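Local coordinates for protein AT-less polyketide synthase (Streptomyces platensis subsp. rosaceus, PDB 4TKT) that probably catalyses the decarboxylative condensation that extends the polyketide chain, as the KS6 ketosynthase domain of MgsF in isomigrastatin biosynthesis, at residues 486-491 with 600-605; 331-336 with 350-355; 51-54 with 60-63; 195-200 with 273-278. All coordinates share one frame; numbering follows the deposited sequence.

Contact 1: 486-491 with 600-605; sequences ERWSSA and VALPGY. With GOL (glycerol), chain G; SO4 (sulfate ion), chain D.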
loop_
_atom_site.group_PDB
_atom_site.type_symbol
_atom_site.label_atom_id
_atom_site.label_comp_id
_atom_site.label_asym_id
_atom_site.label_seq_id
_atom_site.Cartn_x
_atom_site.Cartn_y
_atom_site.Cartn_z
ATOM N N GLU A 486 -18.301 14.291 -4.874
ATOM C CA GLU A 486 -19.733 14.016 -4.790
ATOM C C GLU A 486 -20.137 13.235 -3.542
ATOM O O GLU A 486 -21.273 13.341 -3.083
ATOM C CB GLU A 486 -20.194 13.257 -6.037
ATOM N N ARG A 487 -19.212 12.457 -2.990
ATOM C CA ARG A 487 -19.539 11.578 -1.872
ATOM C C ARG A 487 -19.772 12.327 -0.561
ATOM O O ARG A 487 -20.404 11.800 0.354
ATOM C CB ARG A 487 -18.433 10.539 -1.670
ATOM C CG ARG A 487 -17.095 11.126 -1.256
ATOM C CD ARG A 487 -16.258 10.099 -0.507
ATOM N NE ARG A 487 -16.861 9.734 0.774
ATOM C CZ ARG A 487 -16.343 8.855 1.626
ATOM N NH1 ARG A 487 -15.204 8.238 1.337
ATOM N NH2 ARG A 487 -16.965 8.589 2.768
ATOM N N TRP A 488 -19.266 13.552 -0.468
ATOM C CA TRP A 488 -19.307 14.285 0.793
ATOM C C TRP A 488 -20.524 15.192 0.929
ATOM O O TRP A 488 -20.916 15.882 -0.013
ATOM C CB TRP A 488 -18.035 15.115 0.970
ATOM C CG TRP A 488 -16.795 14.288 1.084
ATOM C CD1 TRP A 488 -15.774 14.219 0.187
ATOM C CD2 TRP A 488 -16.451 13.398 2.153
ATOM N NE1 TRP A 488 -14.809 13.348 0.632
ATOM C CE2 TRP A 488 -15.203 12.830 1.838
ATOM C CE3 TRP A 488 -17.077 13.030 3.348
ATOM C CZ2 TRP A 488 -14.567 11.913 2.673
ATOM C CZ3 TRP A 488 -16.444 12.119 4.174
ATOM C CH2 TRP A 488 -15.204 11.572 3.834
ATOM N N SER A 489 -21.111 15.176 2.122
ATOM C CA SER A 489 -22.212 16.064 2.470
ATOM C C SER A 489 -22.035 16.549 3.905
ATOM O O SER A 489 -21.108 16.125 4.595
ATOM C CB SER A 489 -23.556 15.357 2.310
ATOM O OG SER A 489 -23.649 14.250 3.191
ATOM N N SER A 490 -22.928 17.428 4.351
ATOM C CA SER A 490 -22.855 17.988 5.699
ATOM C C SER A 490 -23.016 16.918 6.770
ATOM O O SER A 490 -22.536 17.072 7.893
ATOM C CB SER A 490 -23.919 19.072 5.888
ATOM O OG SER A 490 -23.680 20.181 5.039
ATOM N N ALA A 491 -23.689 15.829 6.415
ATOM C CA ALA A 491 -23.932 14.741 7.352
ATOM C C ALA A 491 -22.641 14.004 7.701
ATOM O O ALA A 491 -22.597 13.232 8.659
ATOM C CB ALA A 491 -24.955 13.774 6.781
ATOM N N VAL A 600 -12.935 8.003 8.765
ATOM C CA VAL A 600 -13.110 7.997 7.319
ATOM C C VAL A 600 -11.795 8.264 6.607
ATOM O O VAL A 600 -10.838 8.749 7.210
ATOM C CB VAL A 600 -14.150 9.040 6.864
ATOM C CG1 VAL A 600 -15.543 8.643 7.329
ATOM C CG2 VAL A 600 -13.777 10.426 7.375
ATOM N N ALA A 601 -11.756 7.940 5.320
ATOM C CA ALA A 601 -10.560 8.147 4.519
ATOM C C ALA A 601 -10.424 9.610 4.120
ATOM O O ALA A 601 -11.252 10.144 3.385
ATOM C CB ALA A 601 -10.587 7.259 3.286
ATOM N N LEU A 602 -9.373 10.252 4.616
ATOM C CA LEU A 602 -9.092 11.643 4.288
ATOM C C LEU A 602 -7.685 11.752 3.712
ATOM O O LEU A 602 -6.858 10.871 3.941
ATOM C CB LEU A 602 -9.245 12.524 5.529
ATOM C CG LEU A 602 -10.664 12.603 6.091
ATOM C CD1 LEU A 602 -10.675 13.331 7.419
ATOM C CD2 LEU A 602 -11.586 13.291 5.101
ATOM N N PRO A 603 -7.414 12.821 2.945
ATOM C CA PRO A 603 -6.081 13.026 2.365
ATOM C C PRO A 603 -4.961 12.959 3.400
ATOM O O PRO A 603 -5.117 13.456 4.518
ATOM C CB PRO A 603 -6.177 14.429 1.763
ATOM C CG PRO A 603 -7.613 14.579 1.421
ATOM C CD PRO A 603 -8.375 13.839 2.485
ATOM N N GLY A 604 -3.847 12.338 3.020
ATOM C CA GLY A 604 -2.702 12.202 3.900
ATOM C C GLY A 604 -1.843 13.450 3.930
ATOM O O GLY A 604 -2.083 14.393 3.177
ATOM N N TYR A 605 -0.839 13.454 4.803
ATOM C CA TYR A 605 0.064 14.593 4.938
ATOM C C TYR A 605 0.777 14.899 3.625
ATOM O O TYR A 605 1.254 13.990 2.946
ATOM C CB TYR A 605 1.093 14.335 6.044
ATOM C CG TYR A 605 1.997 15.516 6.323
ATOM C CD1 TYR A 605 3.185 15.690 5.624
ATOM C CD2 TYR A 605 1.660 16.461 7.284
ATOM C CE1 TYR A 605 4.008 16.769 5.874
ATOM C CE2 TYR A 605 2.479 17.542 7.542
ATOM C CZ TYR A 605 3.650 17.692 6.834
ATOM O OH TYR A 605 4.471 18.767 7.082
HETATM C C1 GOL G . -14.068 5.526 4.425
HETATM O O1 GOL G . -14.204 6.644 3.578
HETATM C C2 GOL G . -15.353 4.708 4.402
HETATM O O2 GOL G . -16.121 5.084 3.283
HETATM C C3 GOL G . -15.015 3.226 4.305
HETATM O O3 GOL G . -14.324 2.827 5.468
HETATM S S SO4 D . -24.913 19.722 1.625
HETATM O O1 SO4 D . -25.241 19.895 3.038
HETATM O O2 SO4 D . -24.402 20.979 1.086
HETATM O O3 SO4 D . -23.897 18.684 1.485
HETATM O O4 SO4 D . -26.115 19.332 0.894
#

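Contact 2: 331-336 with 350-355; sequences IEIAGL and CAIGSA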
loop_
_atom_site.group_PDB
_atom_site.type_symbol
_atom_site.label_atom_id
_atom_site.label_comp_id
_atom_site.label_asym_id
_atom_site.label_seq_id
_atom_site.Cartn_x
_atom_site.Cartn_y
_atom_site.Cartn_z
ATOM N N ILE A 331 1.562 -22.694 -16.287
ATOM C CA ILE A 331 1.840 -23.424 -15.056
ATOM C C ILE A 331 0.971 -22.915 -13.907
ATOM O O ILE A 331 0.447 -23.704 -13.120
ATOM C CB ILE A 331 3.333 -23.324 -14.675
ATOM C CG1 ILE A 331 4.151 -24.313 -15.507
ATOM C CG2 ILE A 331 3.543 -23.603 -13.197
ATOM C CD1 ILE A 331 5.635 -24.290 -15.203
ATOM N N GLU A 332 0.803 -21.598 -13.826
ATOM C CA GLU A 332 -0.014 -21.003 -12.776
ATOM C C GLU A 332 -1.466 -21.464 -12.859
ATOM O O GLU A 332 -2.087 -21.769 -11.841
ATOM C CB GLU A 332 0.048 -19.478 -12.838
ATOM C CG GLU A 332 -0.882 -18.806 -11.841
ATOM C CD GLU A 332 -0.596 -17.331 -11.664
ATOM O OE1 GLU A 332 -0.998 -16.778 -10.620
ATOM O OE2 GLU A 332 0.026 -16.725 -12.562
ATOM N N ILE A 333 -2.004 -21.514 -14.073
ATOM C CA ILE A 333 -3.377 -21.963 -14.272
ATOM C C ILE A 333 -3.508 -23.444 -13.931
ATOM O O ILE A 333 -4.501 -23.870 -13.339
ATOM C CB ILE A 333 -3.847 -21.711 -15.713
ATOM C CG1 ILE A 333 -3.853 -20.212 -16.001
ATOM C CG2 ILE A 333 -5.239 -22.272 -15.931
ATOM C CD1 ILE A 333 -4.711 -19.423 -15.040
ATOM N N ALA A 334 -2.494 -24.222 -14.294
ATOM C CA ALA A 334 -2.455 -25.638 -13.946
ATOM C C ALA A 334 -2.485 -25.813 -12.431
ATOM O O ALA A 334 -3.154 -26.708 -11.913
ATOM C CB ALA A 334 -1.220 -26.298 -14.533
ATOM N N GLY A 335 -1.760 -24.947 -11.729
ATOM C CA GLY A 335 -1.713 -24.977 -10.279
ATOM C C GLY A 335 -3.058 -24.645 -9.663
ATOM O O GLY A 335 -3.506 -25.309 -8.727
ATOM N N LEU A 336 -3.702 -23.614 -10.196
ATOM C CA LEU A 336 -5.013 -23.200 -9.717
ATOM C C LEU A 336 -6.069 -24.268 -9.982
ATOM O O LEU A 336 -6.918 -24.531 -9.132
ATOM C CB LEU A 336 -5.420 -21.882 -10.370
ATOM C CG LEU A 336 -4.787 -20.619 -9.790
ATOM C CD1 LEU A 336 -4.932 -19.458 -10.755
ATOM C CD2 LEU A 336 -5.431 -20.285 -8.458
ATOM N N CYS A 350 -15.388 -18.213 -11.501
ATOM C CA CYS A 350 -14.450 -17.319 -10.835
ATOM C C CYS A 350 -13.768 -16.388 -11.831
ATOM O O CYS A 350 -13.406 -16.802 -12.929
ATOM C CB CYS A 350 -13.406 -18.135 -10.068
ATOM S SG CYS A 350 -12.239 -17.171 -9.091
ATOM N N ALA A 351 -13.600 -15.127 -11.448
ATOM C CA ALA A 351 -12.903 -14.168 -12.292
ATOM C C ALA A 351 -11.406 -14.260 -12.040
ATOM O O ALA A 351 -10.977 -14.636 -10.949
ATOM C CB ALA A 351 -13.404 -12.759 -12.034
ATOM N N ILE A 352 -10.614 -13.924 -13.052
ATOM C CA ILE A 352 -9.165 -13.963 -12.913
ATOM C C ILE A 352 -8.507 -12.874 -13.761
ATOM O O ILE A 352 -9.004 -12.511 -14.828
ATOM C CB ILE A 352 -8.604 -15.360 -13.291
ATOM C CG1 ILE A 352 -7.154 -15.512 -12.821
ATOM C CG2 ILE A 352 -8.750 -15.632 -14.785
ATOM C CD1 ILE A 352 -6.604 -16.912 -12.989
ATOM N N GLY A 353 -7.399 -12.339 -13.259
ATOM C CA GLY A 353 -6.663 -11.291 -13.941
ATOM C C GLY A 353 -5.447 -10.898 -13.127
ATOM O O GLY A 353 -5.250 -11.406 -12.023
ATOM N N SER A 354 -4.627 -10.001 -13.666
ATOM C CA SER A 354 -3.430 -9.554 -12.960
ATOM C C SER A 354 -3.178 -8.061 -13.130
ATOM O O SER A 354 -3.279 -7.524 -14.233
ATOM C CB SER A 354 -2.202 -10.333 -13.434
ATOM O OG SER A 354 -1.041 -9.913 -12.737
ATOM N N ALA A 355 -2.837 -7.399 -12.028
ATOM C CA ALA A 355 -2.502 -5.982 -12.058
ATOM C C ALA A 355 -1.201 -5.747 -12.815
ATOM O O ALA A 355 -0.931 -4.636 -13.267
ATOM C CB ALA A 355 -2.399 -5.430 -10.646
#

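Contact 3: 51-54 with 60-63; sequences YYDA and GRTY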
loop_
_atom_site.group_PDB
_atom_site.type_symbol
_atom_site.label_atom_id
_atom_site.label_comp_id
_atom_site.label_asym_id
_atom_site.label_seq_id
_atom_site.Cartn_x
_atom_site.Cartn_y
_atom_site.Cartn_z
ATOM N N TYR A 51 23.149 0.981 -22.686
ATOM C CA TYR A 51 22.877 -0.421 -22.392
ATOM C C TYR A 51 21.903 -1.088 -23.359
ATOM O O TYR A 51 21.885 -2.311 -23.468
ATOM C CB TYR A 51 22.333 -0.561 -20.971
ATOM C CG TYR A 51 23.160 0.148 -19.932
ATOM C CD1 TYR A 51 24.352 -0.396 -19.477
ATOM C CD2 TYR A 51 22.744 1.359 -19.397
ATOM C CE1 TYR A 51 25.112 0.251 -18.521
ATOM C CE2 TYR A 51 23.495 2.012 -18.443
ATOM C CZ TYR A 51 24.679 1.454 -18.008
ATOM O OH TYR A 51 25.432 2.102 -17.057
ATOM N N TYR A 52 21.087 -0.304 -24.053
ATOM C CA TYR A 52 20.045 -0.901 -24.881
ATOM C C TYR A 52 20.588 -1.532 -26.159
ATOM O O TYR A 52 21.452 -0.969 -26.831
ATOM C CB TYR A 52 18.972 0.128 -25.242
ATOM C CG TYR A 52 17.867 -0.458 -26.094
ATOM C CD1 TYR A 52 16.877 -1.254 -25.532
ATOM C CD2 TYR A 52 17.824 -0.228 -27.463
ATOM C CE1 TYR A 52 15.870 -1.799 -26.310
ATOM C CE2 TYR A 52 16.822 -0.769 -28.248
ATOM C CZ TYR A 52 15.849 -1.552 -27.667
ATOM O OH TYR A 52 14.852 -2.089 -28.450
ATOM N N ASP A 53 20.064 -2.711 -26.475
ATOM C CA ASP A 53 20.342 -3.405 -27.726
ATOM C C ASP A 53 19.226 -4.418 -27.952
ATOM O O ASP A 53 19.011 -5.302 -27.124
ATOM C CB ASP A 53 21.709 -4.092 -27.689
ATOM C CG ASP A 53 22.169 -4.568 -29.061
ATOM O OD1 ASP A 53 21.341 -5.101 -29.830
ATOM O OD2 ASP A 53 23.368 -4.406 -29.371
ATOM N N ALA A 54 18.521 -4.289 -29.072
ATOM C CA ALA A 54 17.338 -5.109 -29.333
ATOM C C ALA A 54 17.662 -6.598 -29.464
ATOM O O ALA A 54 16.787 -7.445 -29.284
ATOM C CB ALA A 54 16.630 -4.618 -30.582
ATOM N N GLY A 60 26.765 -7.279 -21.955
ATOM C CA GLY A 60 26.898 -5.893 -21.548
ATOM C C GLY A 60 25.745 -5.026 -22.009
ATOM O O GLY A 60 25.793 -3.801 -21.895
ATOM N N ARG A 61 24.705 -5.665 -22.534
ATOM C CA ARG A 61 23.547 -4.947 -23.047
ATOM C C ARG A 61 22.242 -5.544 -22.538
ATOM O O ARG A 61 22.242 -6.555 -21.837
ATOM C CB ARG A 61 23.551 -4.945 -24.577
ATOM C CG ARG A 61 24.755 -4.255 -25.205
ATOM C CD ARG A 61 24.780 -2.767 -24.893
ATOM N NE ARG A 61 25.912 -2.095 -25.526
ATOM C CZ ARG A 61 27.107 -1.952 -24.962
ATOM N NH1 ARG A 61 27.332 -2.433 -23.747
ATOM N NH2 ARG A 61 28.078 -1.327 -25.613
ATOM N N THR A 62 21.133 -4.903 -22.895
ATOM C CA THR A 62 19.805 -5.401 -22.562
ATOM C C THR A 62 18.821 -5.048 -23.671
ATOM O O THR A 62 18.973 -4.031 -24.346
ATOM C CB THR A 62 19.297 -4.832 -21.225
ATOM O OG1 THR A 62 18.006 -5.379 -20.931
ATOM C CG2 THR A 62 19.195 -3.319 -21.287
ATOM N N TYR A 63 17.816 -5.895 -23.866
ATOM C CA TYR A 63 16.847 -5.688 -24.935
ATOM C C TYR A 63 15.538 -5.120 -24.398
ATOM O O TYR A 63 14.588 -4.900 -25.150
ATOM C CB TYR A 63 16.594 -6.996 -25.691
ATOM C CG TYR A 63 16.085 -8.119 -24.822
ATOM C CD1 TYR A 63 16.959 -8.896 -24.071
ATOM C CD2 TYR A 63 14.731 -8.407 -24.758
ATOM C CE1 TYR A 63 16.495 -9.923 -23.273
ATOM C CE2 TYR A 63 14.258 -9.429 -23.966
ATOM C CZ TYR A 63 15.142 -10.185 -23.226
ATOM O OH TYR A 63 14.665 -11.205 -22.436
#

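Contact 4: 195-200 with 273-278; sequences LACAAL and GVIRGT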
loop_
_atom_site.group_PDB
_atom_site.type_symbol
_atom_site.label_atom_id
_atom_site.label_comp_id
_atom_site.label_asym_id
_atom_site.label_seq_id
_atom_site.Cartn_x
_atom_site.Cartn_y
_atom_site.Cartn_z
ATOM N N LEU A 195 3.704 -13.516 7.841
ATOM C CA LEU A 195 4.367 -13.465 9.137
ATOM C C LEU A 195 3.674 -12.492 10.085
ATOM O O LEU A 195 3.605 -12.732 11.290
ATOM C CB LEU A 195 5.834 -13.078 8.968
ATOM C CG LEU A 195 6.657 -14.068 8.146
ATOM C CD1 LEU A 195 8.089 -13.604 8.051
ATOM C CD2 LEU A 195 6.585 -15.466 8.749
ATOM N N ALA A 196 3.166 -11.393 9.536
ATOM C CA ALA A 196 2.434 -10.415 10.331
ATOM C C ALA A 196 1.178 -11.032 10.934
ATOM O O ALA A 196 0.896 -10.852 12.118
ATOM C CB ALA A 196 2.073 -9.203 9.484
ATOM N N CYS A 197 0.429 -11.764 10.117
ATOM C CA CYS A 197 -0.802 -12.394 10.576
ATOM C C CYS A 197 -0.515 -13.444 11.639
ATOM O O CYS A 197 -1.287 -13.608 12.586
ATOM C CB CYS A 197 -1.559 -13.021 9.402
ATOM S SG CYS A 197 -2.330 -11.812 8.288
ATOM N N ALA A 198 0.603 -14.147 11.483
ATOM C CA ALA A 198 1.012 -15.158 12.451
ATOM C C ALA A 198 1.359 -14.518 13.788
ATOM O O ALA A 198 1.010 -15.039 14.845
ATOM C CB ALA A 198 2.195 -15.955 11.922
ATOM N N ALA A 199 2.048 -13.381 13.732
ATOM C CA ALA A 199 2.449 -12.660 14.934
ATOM C C ALA A 199 1.232 -12.134 15.694
ATOM O O ALA A 199 1.182 -12.194 16.922
ATOM C CB ALA A 199 3.388 -11.518 14.578
ATOM N N LEU A 200 0.254 -11.621 14.954
ATOM C CA LEU A 200 -0.980 -11.121 15.552
ATOM C C LEU A 200 -1.780 -12.253 16.186
ATOM O O LEU A 200 -2.285 -12.116 17.298
ATOM C CB LEU A 200 -1.832 -10.400 14.507
ATOM C CG LEU A 200 -1.270 -9.088 13.962
ATOM C CD1 LEU A 200 -2.125 -8.581 12.817
ATOM C CD2 LEU A 200 -1.186 -8.049 15.070
ATOM N N GLY A 273 -11.234 -4.828 4.653
ATOM C CA GLY A 273 -11.321 -6.230 4.300
ATOM C C GLY A 273 -10.799 -7.096 5.426
ATOM O O GLY A 273 -10.252 -6.589 6.407
ATOM N N VAL A 274 -10.965 -8.407 5.287
ATOM C CA VAL A 274 -10.518 -9.340 6.310
ATOM C C VAL A 274 -9.693 -10.466 5.706
ATOM O O VAL A 274 -10.134 -11.141 4.778
ATOM C CB VAL A 274 -11.711 -9.947 7.078
ATOM C CG1 VAL A 274 -11.230 -11.018 8.049
ATOM C CG2 VAL A 274 -12.483 -8.858 7.812
ATOM N N ILE A 275 -8.488 -10.661 6.230
ATOM C CA ILE A 275 -7.649 -11.777 5.814
ATOM C C ILE A 275 -8.099 -13.043 6.530
ATOM O O ILE A 275 -8.025 -13.131 7.755
ATOM C CB ILE A 275 -6.164 -11.510 6.104
ATOM C CG1 ILE A 275 -5.691 -10.275 5.334
ATOM C CG2 ILE A 275 -5.322 -12.722 5.740
ATOM C CD1 ILE A 275 -4.256 -9.891 5.611
ATOM N N ARG A 276 -8.578 -14.018 5.764
ATOM C CA ARG A 276 -9.108 -15.250 6.334
ATOM C C ARG A 276 -8.015 -16.293 6.534
ATOM O O ARG A 276 -8.055 -17.070 7.488
ATOM C CB ARG A 276 -10.212 -15.818 5.441
ATOM C CG ARG A 276 -11.485 -14.988 5.402
ATOM C CD ARG A 276 -12.484 -15.435 6.459
ATOM N NE ARG A 276 -12.887 -16.830 6.283
ATOM C CZ ARG A 276 -13.992 -17.360 6.800
ATOM N NH1 ARG A 276 -14.819 -16.614 7.520
ATOM N NH2 ARG A 276 -14.278 -18.637 6.590
ATOM N N GLY A 277 -7.040 -16.307 5.629
ATOM C CA GLY A 277 -5.962 -17.275 5.695
ATOM C C GLY A 277 -4.779 -16.948 4.803
ATOM O O GLY A 277 -4.921 -16.303 3.763
ATOM N N THR A 278 -3.599 -17.387 5.225
ATOM C CA THR A 278 -2.387 -17.235 4.430
ATOM C C THR A 278 -1.608 -18.540 4.429
ATOM O O THR A 278 -1.765 -19.365 5.327
ATOM C CB THR A 278 -1.480 -16.112 4.964
ATOM O OG1 THR A 278 -1.004 -16.461 6.270
ATOM C CG2 THR A 278 -2.232 -14.793 5.035
#

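Contact 1: 486-491 with 600-605
The linker domain of the RhiE-like family meets the extended returning chain here: Trp488, in the loop between helices 469-482 and 493-502, faces Val600, Ala601 and Leu602. The benzo end of the indole does the touching. Its CH2 lies 4.0 Å from CG2 of Val600, whose side chain approaches from the opposite direction, and its CZ2 lies 4.1 Å from CD2 of Leu602. At the ring edge, in plane, the carbonyl O of Ala601 stands 3.8 Å from CZ2. Ile496 of helix 493-502 touches Trp488, and Leu500 of the same helix touches Leu602. One face of the indole is covered by Arg487, its NE 3.6 Å above the ring plane and over the ring centre; a bend at chi3 (-66°) turns the guanidinium across that face. From there NH1 of Arg487 gives a fairly straight hydrogen bond of 2.9 Å to O1 of a glycerol, which also accepts a weak bond from the Ala601 N. On the far flank a sulfate takes a 2.6 Å hydrogen bond from OG of Ser490. Replacing Trp488 by an alanine would probably open a gap beside Val600 and Leu602 and take away the ring on which Arg487 rests. No direct hydrogen bond joins the two segments, and the glycerol and the sulfate probably came from the crystallisation liquor, so the intrinsic contact is apolar, resting on the indole.

Contact 2: 331-336 with 350-355
Ile352 of strand 350-353 sets its CD1 methyl over the notch formed by Ile333 and Leu336 of helix 328-340. Its CD1 lies 3.8 Å from CD1 of Ile333 and equally 3.8 Å from CD1 of Leu336, residues one turn apart on the same helix. The two meetings differ in direction: Leu336 and Ile352 reach toward each other tip to tip, whereas the Ile333 side chain crosses that of Ile352 at a slant. Ile352 spans the gap because its longer branch is fully extended, with CG1 opposite the backbone N (chi1 -166°) and CD1 continuing the line (chi2 172°). The backbones can therefore stay apart, 10.0 Å between the CA atoms of Ile333 and Ile352. Around this trio, Phe403 and Leu405 of the neighbouring strand 403-405 touch Ile352, while Ile301 of helix 294-308 meets Leu336 and Phe240 meets Ile333. Farther out, polar bonds fix both elements. The Glu332 carboxylate takes the successive backbone N-H groups of His321 and Gly322, tying the helix to the chain leaving strand 317-319. Beyond the end of strand 350-353, OG of Ser354 caps the backbone N of Lys356 and also bonds to the His321 carbonyl O. Strand 317-319, helix 328-340 and the parallel strand 350-353 thus form a beta-alpha-beta crossover, its helix packed on the sheet by aliphatic side chains, in the C-terminal half of the thiolase fold.

Contact 3: 51-54 with 60-63
Tyr52 and Thr62 are bridged through their backbones in the parallel pattern, Thr62 using both its N-H and carbonyl toward 51-54. Its N gives a hydrogen bond of 2.8 Å to the Tyr51 O (147° at the hydrogen), and its O accepts one of 2.7 Å from the Asp53 N (157°). CA-H groups supplement these: CA of Tyr52 lies 3.4 Å from the same Thr62 O, and CA of Tyr63 lies 3.1 Å from the Asp53 O. Arg61 folds over the bridge, its CB 3.7 Å from CB of Asp53. A bend at chi2 (-65°) carries its CD past the Tyr51 O and brings NH1 back to its own neighbour, 2.8 Å from the Gly60 O. That oxygen lies in the guanidinium plane, though the donor stands above the carbonyl plane. The Asp53 carboxylate forms no salt bridge with Arg61; its OD1 accepts from the Arg55 N instead. A serine in place of Arg61 would probably uncover the Tyr51 O where CD now lies and leave the Gly60 O without its guanidinium donor. The hydroxyls find partners beyond the segments: OG1 of Thr62 bonds to the Tyr222 O and OH of Tyr63 to the Ala231 O. The Tyr52 ring makes a cation-pi contact with Lys65. The single bridge closes a loop between strands 39-40 and 66-67, held against helix 220-227 through Tyr222 and against the segment following it through Ala231.

Contact 4: 195-200 with 273-278
A helix laid on the mixed sheet of the thiolase fold brings Cys197 of helix 188-202 against Ile275 and Thr278 of strand 273-282. SG of Cys197 makes the contact, 3.8 Å from CD1 of Ile275 and 4.0 Å from its CG2, so it rests against both branches, and the CG2 of Thr278 follows at 4.4 Å. A chi1 of -72°, with SG beside the backbone N, directs the sulfur at Ile275. The thiol serves here as a compact apolar group, filling a buried spot that Leu258 of strand 252-260 and Met7 also border. Residues three apart on one strand would normally point to opposite faces. A classic beta bulge explains why both meet the helix: Arg276 and Gly277 together face Val437 on strand 432-439, and the extra residue brings Thr278 round to the side of Ile275. Val436 and Val438 of that adjacent strand touch Ile275, flanking the side chain that meets the helix. No hydrogen bond joins the two segments. The helix and strand are nevertheless linked by a polar bond close by, since the OG1 of Thr278 is hydrogen-bonded to ND1 of His194, just before Leu195 on the same helix.

From the N terminus the four contacts come strictly in series, none nested in or crossing another. Contact 3 closes first, a short loop of the N-terminal half at the periphery. Contact 4 then spans a longer excursion, joining helix 188-202 to strand 273-282 near the middle of the large sheet. Contact 2 closes a compact crossover on that sheet towards its 403-405 end, its centre about 22 Å from that of contact 4. Contact 1 comes last, closing more than a hundred residues and returning the chain to the linker domain. Contacts 1 and 3 lie on opposite sides of the chain's centre, their centres about 48 Å apart.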